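Local structure of 5'-methylthioadenosine nucleosidase (2QSU) at residues A[24-29]-A[262-267]; A[33-38]-A[86-91]; A[63-68]-A[76-81]; A[136-141]-A[175-180]. The protein is a nucleosidase of the phosphorylase superfamily, seen here as two copies of a chain in which a curled mixed beta sheet is packed among helices. All coordinates share one frame; numbering follows the deposited sequence.

Contact 1. Residues A[24-29]-A[262-267]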
loop_
_atom_site.group_PDB
_atom_site.type_symbol
_atom_site.label_atom_id
_atom_site.label_comp_id
_atom_site.label_asym_id
_atom_site.label_seq_id
_atom_site.Cartn_x
_atom_site.Cartn_y
_atom_site.Cartn_z
ATOM N N ARG A 24 -28.579 -11.933 8.192
ATOM C CA ARG A 24 -29.668 -11.071 7.741
ATOM C C ARG A 24 -29.298 -10.274 6.525
ATOM O O ARG A 24 -28.188 -10.390 6.028
ATOM C CB ARG A 24 -30.229 -10.177 8.878
ATOM C CG ARG A 24 -29.434 -8.927 9.268
ATOM C CD ARG A 24 -30.033 -8.221 10.522
ATOM N NE ARG A 24 -30.040 -9.097 11.697
ATOM C CZ ARG A 24 -28.969 -9.400 12.430
ATOM N NH1 ARG A 24 -27.784 -8.872 12.140
ATOM N NH2 ARG A 24 -29.084 -10.227 13.473
ATOM N N PRO A 25 -30.246 -9.478 6.013
ATOM C CA PRO A 25 -29.972 -8.778 4.755
ATOM C C PRO A 25 -28.885 -7.734 4.936
ATOM O O PRO A 25 -28.876 -7.033 5.956
ATOM C CB PRO A 25 -31.309 -8.083 4.432
ATOM C CG PRO A 25 -32.325 -8.737 5.329
ATOM C CD PRO A 25 -31.598 -9.199 6.531
ATOM N N ILE A 26 -27.988 -7.658 3.948
ATOM C CA ILE A 26 -27.005 -6.582 3.792
ATOM C C ILE A 26 -27.625 -5.205 4.016
ATOM O O ILE A 26 -28.675 -4.886 3.438
ATOM C CB ILE A 26 -26.422 -6.633 2.361
ATOM C CG1 ILE A 26 -25.579 -7.903 2.192
ATOM C CG2 ILE A 26 -25.640 -5.329 2.000
ATOM C CD1 ILE A 26 -25.657 -8.507 0.795
ATOM N N SER A 27 -26.982 -4.400 4.860
ATOM C CA SER A 27 -27.510 -3.080 5.154
ATOM C C SER A 27 -26.644 -1.936 4.607
ATOM O O SER A 27 -27.165 -0.931 4.177
ATOM C CB SER A 27 -27.780 -2.921 6.647
ATOM O OG SER A 27 -26.608 -3.157 7.399
ATOM N N SER A 28 -25.324 -2.095 4.610
ATOM C CA SER A 28 -24.472 -1.021 4.107
ATOM C C SER A 28 -23.330 -1.524 3.239
ATOM O O SER A 28 -22.801 -2.621 3.446
ATOM C CB SER A 28 -23.973 -0.095 5.216
ATOM O OG SER A 28 -22.875 -0.626 5.911
ATOM N N VAL A 29 -22.988 -0.723 2.239
ATOM C CA VAL A 29 -21.936 -1.082 1.304
ATOM C C VAL A 29 -20.990 0.095 1.151
ATOM O O VAL A 29 -21.429 1.255 1.195
ATOM C CB VAL A 29 -22.553 -1.564 -0.041
ATOM C CG1 VAL A 29 -23.778 -0.736 -0.404
ATOM C CG2 VAL A 29 -21.524 -1.572 -1.172
ATOM N N ARG A 262 -31.022 -8.369 -0.173
ATOM C CA ARG A 262 -30.491 -9.722 -0.232
ATOM C C ARG A 262 -29.530 -9.953 0.896
ATOM O O ARG A 262 -28.955 -8.999 1.405
ATOM C CB ARG A 262 -29.759 -9.969 -1.550
ATOM C CG ARG A 262 -30.641 -10.143 -2.732
ATOM C CD ARG A 262 -29.841 -10.411 -3.973
ATOM N NE ARG A 262 -30.529 -11.350 -4.853
ATOM C CZ ARG A 262 -31.542 -11.039 -5.664
ATOM N NH1 ARG A 262 -32.009 -9.793 -5.729
ATOM N NH2 ARG A 262 -32.093 -11.984 -6.417
ATOM N N ASN A 263 -29.371 -11.225 1.273
ATOM C CA ASN A 263 -28.332 -11.709 2.167
ATOM C C ASN A 263 -27.091 -11.986 1.358
ATOM O O ASN A 263 -27.171 -12.277 0.182
ATOM C CB ASN A 263 -28.730 -13.057 2.812
ATOM C CG ASN A 263 -29.852 -12.927 3.849
ATOM O OD1 ASN A 263 -30.639 -11.982 3.815
ATOM N ND2 ASN A 263 -29.931 -13.893 4.765
ATOM N N LEU A 264 -25.947 -11.944 2.017
ATOM C CA LEU A 264 -24.681 -12.242 1.370
ATOM C C LEU A 264 -24.729 -13.593 0.672
ATOM O O LEU A 264 -24.194 -13.739 -0.436
ATOM C CB LEU A 264 -23.517 -12.206 2.369
ATOM C CG LEU A 264 -23.009 -10.901 2.965
ATOM C CD1 LEU A 264 -21.860 -11.231 3.932
ATOM C CD2 LEU A 264 -22.577 -9.868 1.912
ATOM N N SER A 265 -25.404 -14.564 1.287
ATOM C CA SER A 265 -25.520 -15.901 0.708
ATOM C C SER A 265 -26.431 -15.937 -0.528
ATOM O O SER A 265 -26.454 -16.921 -1.236
ATOM C CB SER A 265 -25.970 -16.945 1.773
ATOM O OG SER A 265 -27.235 -16.611 2.359
ATOM N N ASP A 266 -27.187 -14.864 -0.770
ATOM C CA ASP A 266 -28.226 -14.834 -1.810
ATOM C C ASP A 266 -27.730 -14.099 -3.021
ATOM O O ASP A 266 -28.510 -13.795 -3.942
ATOM C CB ASP A 266 -29.477 -14.067 -1.319
ATOM C CG ASP A 266 -30.307 -14.841 -0.306
ATOM O OD1 ASP A 266 -30.179 -16.100 -0.200
ATOM O OD2 ASP A 266 -31.106 -14.161 0.390
ATOM N N LEU A 267 -26.430 -13.812 -3.016
ATOM C CA LEU A 267 -25.804 -12.863 -3.944
ATOM C C LEU A 267 -25.331 -13.538 -5.252
ATOM O O LEU A 267 -25.074 -14.749 -5.295
ATOM C CB LEU A 267 -24.637 -12.170 -3.224
ATOM C CG LEU A 267 -24.648 -10.655 -3.094
ATOM C CD1 LEU A 267 -26.026 -10.089 -2.735
ATOM C CD2 LEU A 267 -23.600 -10.225 -2.084
ATOM O OXT LEU A 267 -25.204 -12.894 -6.308
#

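Contact 2. Residues A[33-38]-A[86-91]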
loop_
_atom_site.group_PDB
_atom_site.type_symbol
_atom_site.label_atom_id
_atom_site.label_comp_id
_atom_site.label_asym_id
_atom_site.label_seq_id
_atom_site.Cartn_x
_atom_site.Cartn_y
_atom_site.Cartn_z
ATOM N N ILE A 33 -13.313 3.817 -4.806
ATOM C CA ILE A 33 -13.131 4.302 -6.184
ATOM C C ILE A 33 -11.934 5.272 -6.200
ATOM O O ILE A 33 -11.973 6.352 -5.576
ATOM C CB ILE A 33 -14.431 4.972 -6.732
ATOM C CG1 ILE A 33 -15.603 3.993 -6.645
ATOM C CG2 ILE A 33 -14.227 5.440 -8.183
ATOM C CD1 ILE A 33 -16.998 4.556 -7.040
ATOM N N ALA A 34 -10.872 4.870 -6.900
ATOM C CA ALA A 34 -9.592 5.608 -6.929
ATOM C C ALA A 34 -9.635 6.969 -7.610
ATOM O O ALA A 34 -8.960 7.888 -7.174
ATOM C CB ALA A 34 -8.518 4.769 -7.575
ATOM N N MET A 35 -10.377 7.067 -8.701
ATOM C CA MET A 35 -10.476 8.306 -9.483
ATOM C C MET A 35 -11.752 8.995 -9.119
ATOM O O MET A 35 -12.800 8.447 -9.329
ATOM C CB MET A 35 -10.542 8.005 -10.991
ATOM C CG MET A 35 -9.342 7.256 -11.573
ATOM S SD MET A 35 -7.881 8.279 -11.572
ATOM C CE MET A 35 -8.076 9.129 -13.121
ATOM N N GLN A 36 -11.660 10.214 -8.626
ATOM C CA GLN A 36 -12.836 10.943 -8.219
ATOM C C GLN A 36 -13.836 11.200 -9.371
ATOM O O GLN A 36 -15.038 11.397 -9.141
ATOM C CB GLN A 36 -12.431 12.222 -7.505
ATOM C CG GLN A 36 -13.446 12.653 -6.458
ATOM C CD GLN A 36 -12.962 13.811 -5.604
ATOM O OE1 GLN A 36 -11.769 14.157 -5.608
ATOM N NE2 GLN A 36 -13.894 14.423 -4.855
ATOM N N ALA A 37 -13.355 11.165 -10.606
ATOM C CA ALA A 37 -14.231 11.270 -11.778
ATOM C C ALA A 37 -15.038 9.997 -12.021
ATOM O O ALA A 37 -16.155 10.052 -12.524
ATOM C CB ALA A 37 -13.423 11.651 -13.015
ATOM N N GLU A 38 -14.471 8.841 -11.673
ATOM C CA GLU A 38 -15.207 7.592 -11.798
ATOM C C GLU A 38 -16.330 7.439 -10.755
ATOM O O GLU A 38 -17.243 6.639 -10.950
ATOM C CB GLU A 38 -14.250 6.392 -11.843
ATOM C CG GLU A 38 -13.692 6.226 -13.237
ATOM C CD GLU A 38 -12.433 5.411 -13.327
ATOM O OE1 GLU A 38 -12.290 4.439 -12.539
ATOM O OE2 GLU A 38 -11.600 5.757 -14.212
ATOM N N GLY A 86 -1.566 17.667 -7.131
ATOM C CA GLY A 86 -2.906 18.044 -7.624
ATOM C C GLY A 86 -3.611 17.035 -8.535
ATOM O O GLY A 86 -4.251 17.414 -9.535
ATOM N N ILE A 87 -3.449 15.747 -8.215
ATOM C CA ILE A 87 -4.040 14.667 -8.974
ATOM C C ILE A 87 -4.681 13.682 -7.990
ATOM O O ILE A 87 -4.545 13.836 -6.777
ATOM C CB ILE A 87 -2.990 13.935 -9.820
ATOM C CG1 ILE A 87 -1.805 13.514 -8.944
ATOM C CG2 ILE A 87 -2.510 14.816 -10.985
ATOM C CD1 ILE A 87 -0.941 12.473 -9.574
ATOM N N ASP A 88 -5.405 12.691 -8.502
ATOM C CA ASP A 88 -6.010 11.667 -7.639
ATOM C C ASP A 88 -4.890 10.778 -7.173
ATOM O O ASP A 88 -3.993 10.454 -7.952
ATOM C CB ASP A 88 -7.048 10.822 -8.399
ATOM C CG ASP A 88 -8.298 11.600 -8.748
ATOM O OD1 ASP A 88 -9.099 11.879 -7.846
ATOM O OD2 ASP A 88 -8.482 11.913 -9.934
ATOM N N SER A 89 -4.958 10.393 -5.908
ATOM C CA SER A 89 -3.918 9.624 -5.265
ATOM C C SER A 89 -4.044 8.127 -5.614
ATOM O O SER A 89 -4.518 7.307 -4.823
ATOM C CB SER A 89 -3.944 9.883 -3.750
ATOM O OG SER A 89 -3.851 11.293 -3.449
ATOM N N VAL A 90 -3.628 7.795 -6.832
ATOM C CA VAL A 90 -3.753 6.434 -7.360
ATOM C C VAL A 90 -2.728 5.507 -6.735
ATOM O O VAL A 90 -1.798 5.966 -6.050
ATOM C CB VAL A 90 -3.659 6.402 -8.944
ATOM C CG1 VAL A 90 -4.840 7.139 -9.546
ATOM C CG2 VAL A 90 -2.339 7.028 -9.478
ATOM N N GLY A 91 -2.861 4.205 -6.997
ATOM C CA GLY A 91 -1.867 3.250 -6.502
ATOM C C GLY A 91 -2.368 2.462 -5.318
ATOM O O GLY A 91 -3.423 2.784 -4.713
HETATM O O HOH W 1 -9.513 9.997 -5.956
HETATM O O HOH W 2 -10.569 12.142 -11.536
#

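Contact 3. Residues A[63-68]-A[76-81]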
loop_
_atom_site.group_PDB
_atom_site.type_symbol
_atom_site.label_atom_id
_atom_site.label_comp_id
_atom_site.label_asym_id
_atom_site.label_seq_id
_atom_site.Cartn_x
_atom_site.Cartn_y
_atom_site.Cartn_z
ATOM N N VAL A 63 -12.007 11.570 0.353
ATOM C CA VAL A 63 -13.363 12.041 0.168
ATOM C C VAL A 63 -14.332 10.911 0.423
ATOM O O VAL A 63 -14.137 9.778 -0.052
ATOM C CB VAL A 63 -13.606 12.644 -1.238
ATOM C CG1 VAL A 63 -14.936 13.370 -1.265
ATOM C CG2 VAL A 63 -12.471 13.619 -1.640
ATOM N N LEU A 64 -15.368 11.213 1.199
ATOM C CA LEU A 64 -16.433 10.252 1.505
ATOM C C LEU A 64 -17.795 10.805 1.088
ATOM O O LEU A 64 -18.124 11.964 1.391
ATOM C CB LEU A 64 -16.442 9.892 3.002
ATOM C CG LEU A 64 -17.500 8.867 3.442
ATOM C CD1 LEU A 64 -17.192 7.462 2.877
ATOM C CD2 LEU A 64 -17.638 8.824 4.958
ATOM N N TYR A 65 -18.553 9.985 0.357
ATOM C CA TYR A 65 -19.922 10.295 -0.025
ATOM C C TYR A 65 -20.878 9.281 0.605
ATOM O O TYR A 65 -20.633 8.063 0.546
ATOM C CB TYR A 65 -20.098 10.278 -1.552
ATOM C CG TYR A 65 -19.150 11.164 -2.337
ATOM C CD1 TYR A 65 -19.471 12.496 -2.598
ATOM C CD2 TYR A 65 -17.951 10.649 -2.857
ATOM C CE1 TYR A 65 -18.616 13.314 -3.322
ATOM C CE2 TYR A 65 -17.078 11.446 -3.593
ATOM C CZ TYR A 65 -17.421 12.784 -3.825
ATOM O OH TYR A 65 -16.589 13.595 -4.566
ATOM N N HIS A 66 -21.964 9.791 1.189
ATOM C CA HIS A 66 -22.893 8.989 1.988
ATOM C C HIS A 66 -24.329 9.210 1.506
ATOM O O HIS A 66 -24.683 10.307 1.055
ATOM C CB HIS A 66 -22.782 9.365 3.480
ATOM C CG HIS A 66 -23.445 8.384 4.412
ATOM N ND1 HIS A 66 -24.786 8.448 4.734
ATOM C CD2 HIS A 66 -22.949 7.321 5.093
ATOM C CE1 HIS A 66 -25.089 7.456 5.558
ATOM N NE2 HIS A 66 -23.991 6.761 5.795
ATOM N N GLY A 67 -25.138 8.158 1.590
ATOM C CA GLY A 67 -26.560 8.240 1.307
ATOM C C GLY A 67 -27.272 6.924 1.585
ATOM O O GLY A 67 -26.652 5.924 1.944
ATOM N N VAL A 68 -28.586 6.930 1.421
ATOM C CA VAL A 68 -29.388 5.709 1.529
ATOM C C VAL A 68 -30.293 5.572 0.296
ATOM O O VAL A 68 -31.030 6.503 -0.053
ATOM C CB VAL A 68 -30.189 5.665 2.852
ATOM C CG1 VAL A 68 -31.085 6.892 2.989
ATOM C CG2 VAL A 68 -31.001 4.388 2.942
ATOM N N VAL A 76 -19.215 5.919 -0.489
ATOM C CA VAL A 76 -18.252 5.907 -1.580
ATOM C C VAL A 76 -17.035 6.708 -1.121
ATOM O O VAL A 76 -17.157 7.885 -0.773
ATOM C CB VAL A 76 -18.849 6.487 -2.927
ATOM C CG1 VAL A 76 -17.857 6.367 -4.071
ATOM C CG2 VAL A 76 -20.137 5.798 -3.307
ATOM N N VAL A 77 -15.866 6.073 -1.112
ATOM C CA VAL A 77 -14.662 6.739 -0.658
ATOM C C VAL A 77 -13.570 6.831 -1.709
ATOM O O VAL A 77 -13.306 5.897 -2.458
ATOM C CB VAL A 77 -14.132 6.124 0.646
ATOM C CG1 VAL A 77 -13.632 4.690 0.413
ATOM C CG2 VAL A 77 -13.049 7.012 1.245
ATOM N N CYS A 78 -12.939 7.989 -1.752
ATOM C CA CYS A 78 -11.937 8.284 -2.760
ATOM C C CYS A 78 -10.710 8.798 -2.031
ATOM O O CYS A 78 -10.870 9.566 -1.070
ATOM C CB CYS A 78 -12.471 9.339 -3.754
ATOM S SG CYS A 78 -13.944 8.825 -4.719
ATOM N N PRO A 79 -9.484 8.384 -2.468
ATOM C CA PRO A 79 -8.269 8.901 -1.818
ATOM C C PRO A 79 -7.970 10.394 -2.114
ATOM O O PRO A 79 -7.192 11.019 -1.394
ATOM C CB PRO A 79 -7.167 7.971 -2.322
ATOM C CG PRO A 79 -7.646 7.489 -3.603
ATOM C CD PRO A 79 -9.155 7.454 -3.564
ATOM N N GLY A 80 -8.600 10.969 -3.128
ATOM C CA GLY A 80 -8.634 12.427 -3.234
ATOM C C GLY A 80 -7.372 13.035 -3.794
ATOM O O GLY A 80 -6.522 12.323 -4.344
ATOM N N ARG A 81 -7.234 14.357 -3.647
ATOM C CA ARG A 81 -6.171 15.086 -4.346
ATOM C C ARG A 81 -4.820 14.986 -3.631
ATOM O O ARG A 81 -4.745 15.243 -2.441
ATOM C CB ARG A 81 -6.582 16.556 -4.566
ATOM C CG ARG A 81 -6.173 17.495 -3.463
ATOM C CD ARG A 81 -5.964 18.951 -3.965
ATOM N NE ARG A 81 -7.257 19.612 -4.069
ATOM C CZ ARG A 81 -7.935 20.117 -3.037
ATOM N NH1 ARG A 81 -7.436 20.076 -1.815
ATOM N NH2 ARG A 81 -9.122 20.680 -3.233
#

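Contact 4. Residues A[136-141]-A[175-180]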
loop_
_atom_site.group_PDB
_atom_site.type_symbol
_atom_site.label_atom_id
_atom_site.label_comp_id
_atom_site.label_asym_id
_atom_site.label_seq_id
_atom_site.Cartn_x
_atom_site.Cartn_y
_atom_site.Cartn_z
ATOM N N VAL A 136 -7.864 -12.031 -7.724
ATOM C CA VAL A 136 -6.866 -10.989 -7.975
ATOM C C VAL A 136 -5.479 -11.395 -7.530
ATOM O O VAL A 136 -5.337 -12.006 -6.473
ATOM C CB VAL A 136 -7.101 -9.682 -7.218
ATOM C CG1 VAL A 136 -6.405 -8.576 -7.972
ATOM C CG2 VAL A 136 -8.545 -9.348 -7.094
ATOM N N VAL A 137 -4.484 -10.916 -8.277
ATOM C CA VAL A 137 -3.064 -11.068 -7.967
ATOM C C VAL A 137 -2.324 -9.730 -8.088
ATOM O O VAL A 137 -2.914 -8.715 -8.506
ATOM C CB VAL A 137 -2.405 -12.154 -8.876
ATOM C CG1 VAL A 137 -2.923 -13.518 -8.496
ATOM C CG2 VAL A 137 -2.696 -11.881 -10.332
ATOM N N PHE A 138 -1.085 -9.695 -7.599
ATOM C CA PHE A 138 -0.142 -8.609 -7.897
ATOM C C PHE A 138 0.816 -9.091 -8.971
ATOM O O PHE A 138 1.221 -10.280 -8.915
ATOM C CB PHE A 138 0.732 -8.278 -6.664
ATOM C CG PHE A 138 0.005 -7.598 -5.560
ATOM C CD1 PHE A 138 -0.117 -6.219 -5.554
ATOM C CD2 PHE A 138 -0.536 -8.321 -4.523
ATOM C CE1 PHE A 138 -0.800 -5.548 -4.490
ATOM C CE2 PHE A 138 -1.211 -7.669 -3.451
ATOM C CZ PHE A 138 -1.325 -6.260 -3.452
ATOM N N HIS A 139 1.256 -8.193 -9.869
ATOM C CA HIS A 139 2.355 -8.536 -10.819
ATOM C C HIS A 139 3.719 -7.893 -10.505
ATOM O O HIS A 139 4.683 -8.136 -11.233
ATOM C CB HIS A 139 1.981 -8.315 -12.309
ATOM C CG HIS A 139 1.374 -6.966 -12.601
ATOM N ND1 HIS A 139 2.128 -5.849 -12.907
ATOM C CD2 HIS A 139 0.081 -6.568 -12.671
ATOM C CE1 HIS A 139 1.326 -4.811 -13.104
ATOM N NE2 HIS A 139 0.079 -5.223 -12.978
ATOM N N ASP A 140 3.793 -7.070 -9.450
ATOM C CA ASP A 140 4.989 -6.269 -9.184
ATOM C C ASP A 140 5.461 -6.406 -7.761
ATOM O O ASP A 140 6.206 -5.567 -7.267
ATOM C CB ASP A 140 4.784 -4.778 -9.538
ATOM C CG ASP A 140 3.842 -4.081 -8.597
ATOM O OD1 ASP A 140 3.163 -4.775 -7.799
ATOM O OD2 ASP A 140 3.759 -2.833 -8.668
ATOM N N ARG A 141 5.027 -7.442 -7.074
ATOM C CA ARG A 141 5.678 -7.764 -5.831
ATOM C C ARG A 141 6.453 -9.080 -6.033
ATOM O O ARG A 141 6.013 -10.164 -5.631
ATOM C CB ARG A 141 4.686 -7.862 -4.687
ATOM C CG ARG A 141 3.665 -6.690 -4.655
ATOM C CD ARG A 141 2.998 -6.585 -3.329
ATOM N NE ARG A 141 2.390 -7.828 -2.872
ATOM C CZ ARG A 141 1.778 -7.945 -1.695
ATOM N NH1 ARG A 141 1.677 -6.884 -0.890
ATOM N NH2 ARG A 141 1.223 -9.092 -1.338
ATOM N N LEU A 175 -7.927 -10.494 -12.238
ATOM C CA LEU A 175 -7.346 -9.167 -12.259
ATOM C C LEU A 175 -5.904 -9.193 -11.724
ATOM O O LEU A 175 -5.599 -9.889 -10.755
ATOM C CB LEU A 175 -8.238 -8.208 -11.452
ATOM C CG LEU A 175 -7.642 -6.829 -11.175
ATOM C CD1 LEU A 175 -7.634 -5.956 -12.357
ATOM C CD2 LEU A 175 -8.412 -6.215 -10.084
ATOM N N SER A 176 -5.003 -8.475 -12.398
ATOM C CA SER A 176 -3.620 -8.396 -11.987
ATOM C C SER A 176 -3.216 -6.947 -11.718
ATOM O O SER A 176 -3.415 -6.069 -12.573
ATOM C CB SER A 176 -2.692 -9.040 -13.020
ATOM O OG SER A 176 -1.415 -9.173 -12.456
ATOM N N THR A 177 -2.697 -6.706 -10.508
ATOM C CA THR A 177 -2.435 -5.358 -9.986
ATOM C C THR A 177 -0.945 -5.042 -9.849
ATOM O O THR A 177 -0.117 -5.930 -9.481
ATOM C CB THR A 177 -3.142 -5.173 -8.604
ATOM O OG1 THR A 177 -4.539 -5.440 -8.767
ATOM C CG2 THR A 177 -2.932 -3.774 -8.020
ATOM N N GLY A 178 -0.625 -3.768 -10.136
ATOM C CA GLY A 178 0.706 -3.180 -9.950
ATOM C C GLY A 178 0.581 -1.658 -9.879
ATOM O O GLY A 178 -0.429 -1.086 -10.313
ATOM N N ASP A 179 1.606 -0.985 -9.363
ATOM C CA ASP A 179 1.566 0.488 -9.203
ATOM C C ASP A 179 2.077 1.240 -10.444
ATOM O O ASP A 179 2.156 2.464 -10.428
ATOM C CB ASP A 179 2.420 0.911 -8.017
ATOM C CG ASP A 179 1.720 0.730 -6.699
ATOM O OD1 ASP A 179 0.866 1.598 -6.325
ATOM O OD2 ASP A 179 2.056 -0.268 -6.008
ATOM N N SER A 180 2.480 0.490 -11.481
ATOM C CA SER A 180 2.837 1.058 -12.757
ATOM C C SER A 180 1.692 0.994 -13.732
ATOM O O SER A 180 1.050 -0.043 -13.901
ATOM C CB SER A 180 4.051 0.352 -13.382
ATOM O OG SER A 180 5.225 0.736 -12.710
HETATM O O HOH W 3 -0.615 -2.027 -13.374
HETATM O O HOH W 4 1.696 -3.155 -5.937
HETATM O O HOH W 5 5.445 -1.873 -10.636
#

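Contact 1. Residues A[24-29]-A[262-267]
I26 and L264 cross at about a right angle, and this crossing fastens the start of the modelled chain to its end. The touching branch of I26 is the longer one: CG1 stands anti to the carbonyl carbon (chi1 -68°), which carries the terminal methyl to the C-terminal segment, where I26 CD1 lies 3.5 Å from L264 CD2. The same methyl also meets L267, with I26 CD1 3.9 Å from L267 CD1. I259 of helix 234-259 packs against both I26 and L267, extending the apolar cluster.

P25 and N263 are arranged quite differently, lying side by side and pointing the same way. N263 OD1 lies beside the proline ring, 4.0 Å from P25 CG and 3.4 Å from P25 N, an atom with no hydrogen to give. The one hydrogen bond across the contact is made by backbone: I26 N donates to R262 O over 3.0 Å, with a bent angle of 142° at the hydrogen.

The guanidinium of R262 bonds on its own side of the contact. Its NE reaches D266 O at 3.3 Å, with that oxygen in the guanidinium plane, while NH1 bonds to F258 O and the group makes a cation-pi contact with F258. Chemically, then, the two termini are held by apolar packing and a single backbone hydrogen bond, from I26 N to R262 O; the polar end of R262 takes no part in it.

Contact 2. Residues A[33-38]-A[86-91]
A34 faces D88 through its carbonyl, and water 1 links the two by donating both to A34 O and to D88 OD1, 2.7 Å from the latter. The next residue, M35, supplies the apolar part of the contact. A bend at chi2 (-69°) brings M35 SD to 3.8 Å from V90 CG1. M35 and D88 cross at about a right angle, with M35 SD 4.0 Å from D88 OD2.

Q36 contributes its peptide N-H. Q36 N donates to D88 OD1 over 3.2 Å in a fairly straight bond (163°), yet the donor comes from above the carboxylate plane, 62° out of it. The start of the glutamine side chain rests on the same oxygen, Q36 CB lying 3.4 Å from D88 OD1, whereas its amide end turns to another partner, Y65 OH, through NE2. At A37 a second water continues the pattern: water 2 accepts from A37 N and donates to D88 OD2 at 2.6 Å. V90 extends the join to the dimer, since its carbonyl oxygen bonds to Y151 OH of the second subunit and its side chain packs on F148 of that subunit.

The chemistry is that of one carboxylate acting as a shared acceptor. D88 takes a peptide N-H and a water proton at OD1 and another water proton at OD2, tying its loop to the backbone of A34, Q36 and A37.

Contact 3. Residues A[63-68]-A[76-81]
The Y65 ring presents an edge to the segment 76-81, with V76 O and C78 SG both near its plane; neither ring face is met by that segment. V76 O is 3.6 Å from Y65 CD2, and C78 SG is 4.2 Å from Y65 CE2. The ring gets there because CG stands beside the backbone N (chi1 -54°).

The backbones form a beta hairpin, antiparallel at 170°. V63 with C78 and Y65 with V76 are hydrogen-bonded pairs; V63 N reaches C78 O at 2.7 Å, and Y65 N reaches V76 O at 2.8 Å. Between them lies the non-hydrogen-bonded pair L64 and V77, whose side chains cross obliquely, L64 CD1 being 4.0 Å from V77 CB. Past the strand, V63 CG2 packs on G80 CA at 4.3 Å.

Helix 36-46 covers the face carrying V63, Y65, V76 and C78, with L40 and V43 against Y65 and A39 against C78. Helix 92-106 lies on the L64 and V77 face through L106, I98 and S102. Within the sheet, strand 73-78 runs parallel to strand 28-32, while strand 63-68 pairs antiparallel with strand 49-50.

Contact 4. Residues A[136-141]-A[175-180]
T177 and H139 meet where two parallel neighbouring strands, 130-138 and 172-177, run out of the mixed sheet of this phosphorylase-superfamily fold. T177 O accepts H139 N at 2.7 Å and, from the same place, lies over one face of the imidazole, 3.2 Å above the plane and offset toward the rim. The ring is folded back over the opposing strand because CG sits between the backbone N and the carbonyl carbon (chi1 49°). At its edge, near the plane, S176 OG approaches H139 CD2 to 3.0 Å, and G178, with no side chain, lets H139 CE1 come to 3.6 Å from G178 CA.

The side chain of T177 points to the sheet face that also carries V136, F138 and L175. T177 OG1 passes V136 CG1 at 3.7 Å and is held by D200 OD1 and the backbone N of A204. L175, the third large contributor, packs there too, with L175 CD2 3.8 Å from V136 CG1. Between these residues V137 makes the regular parallel bonds, its N to L175 O and its O to T177 N.

Where the strands end, the dimer interface begins: S180 OG bonds to R142 N of the second subunit, and D179 packs on R141 of that subunit. D179 N donates to D140 OD2 over 2.9 Å, nearly straight at 166° and from above the carboxylate plane.

In the fold
From the N terminus, contact 1 closes the longest loop by joining 24-29 to the C-terminal 262-267, and all the other contacts nest inside it. Strand 28-32 leads straight into 33-38, where contact 2 closes a smaller loop onto 86-91. Contact 3, the 63-68/76-81 hairpin, is nested within that loop and touches contact 2 through Q36 with Y65 and S89 with G80. Contact 4, 136-141 with 175-180, follows in series and crosses neither. It adjoins contact 2 where G91 packs on D179, and both reach the second subunit. Contacts 1, 3 and 4 share the mixed sheet, with contact 4 across the chain's centre from the other two.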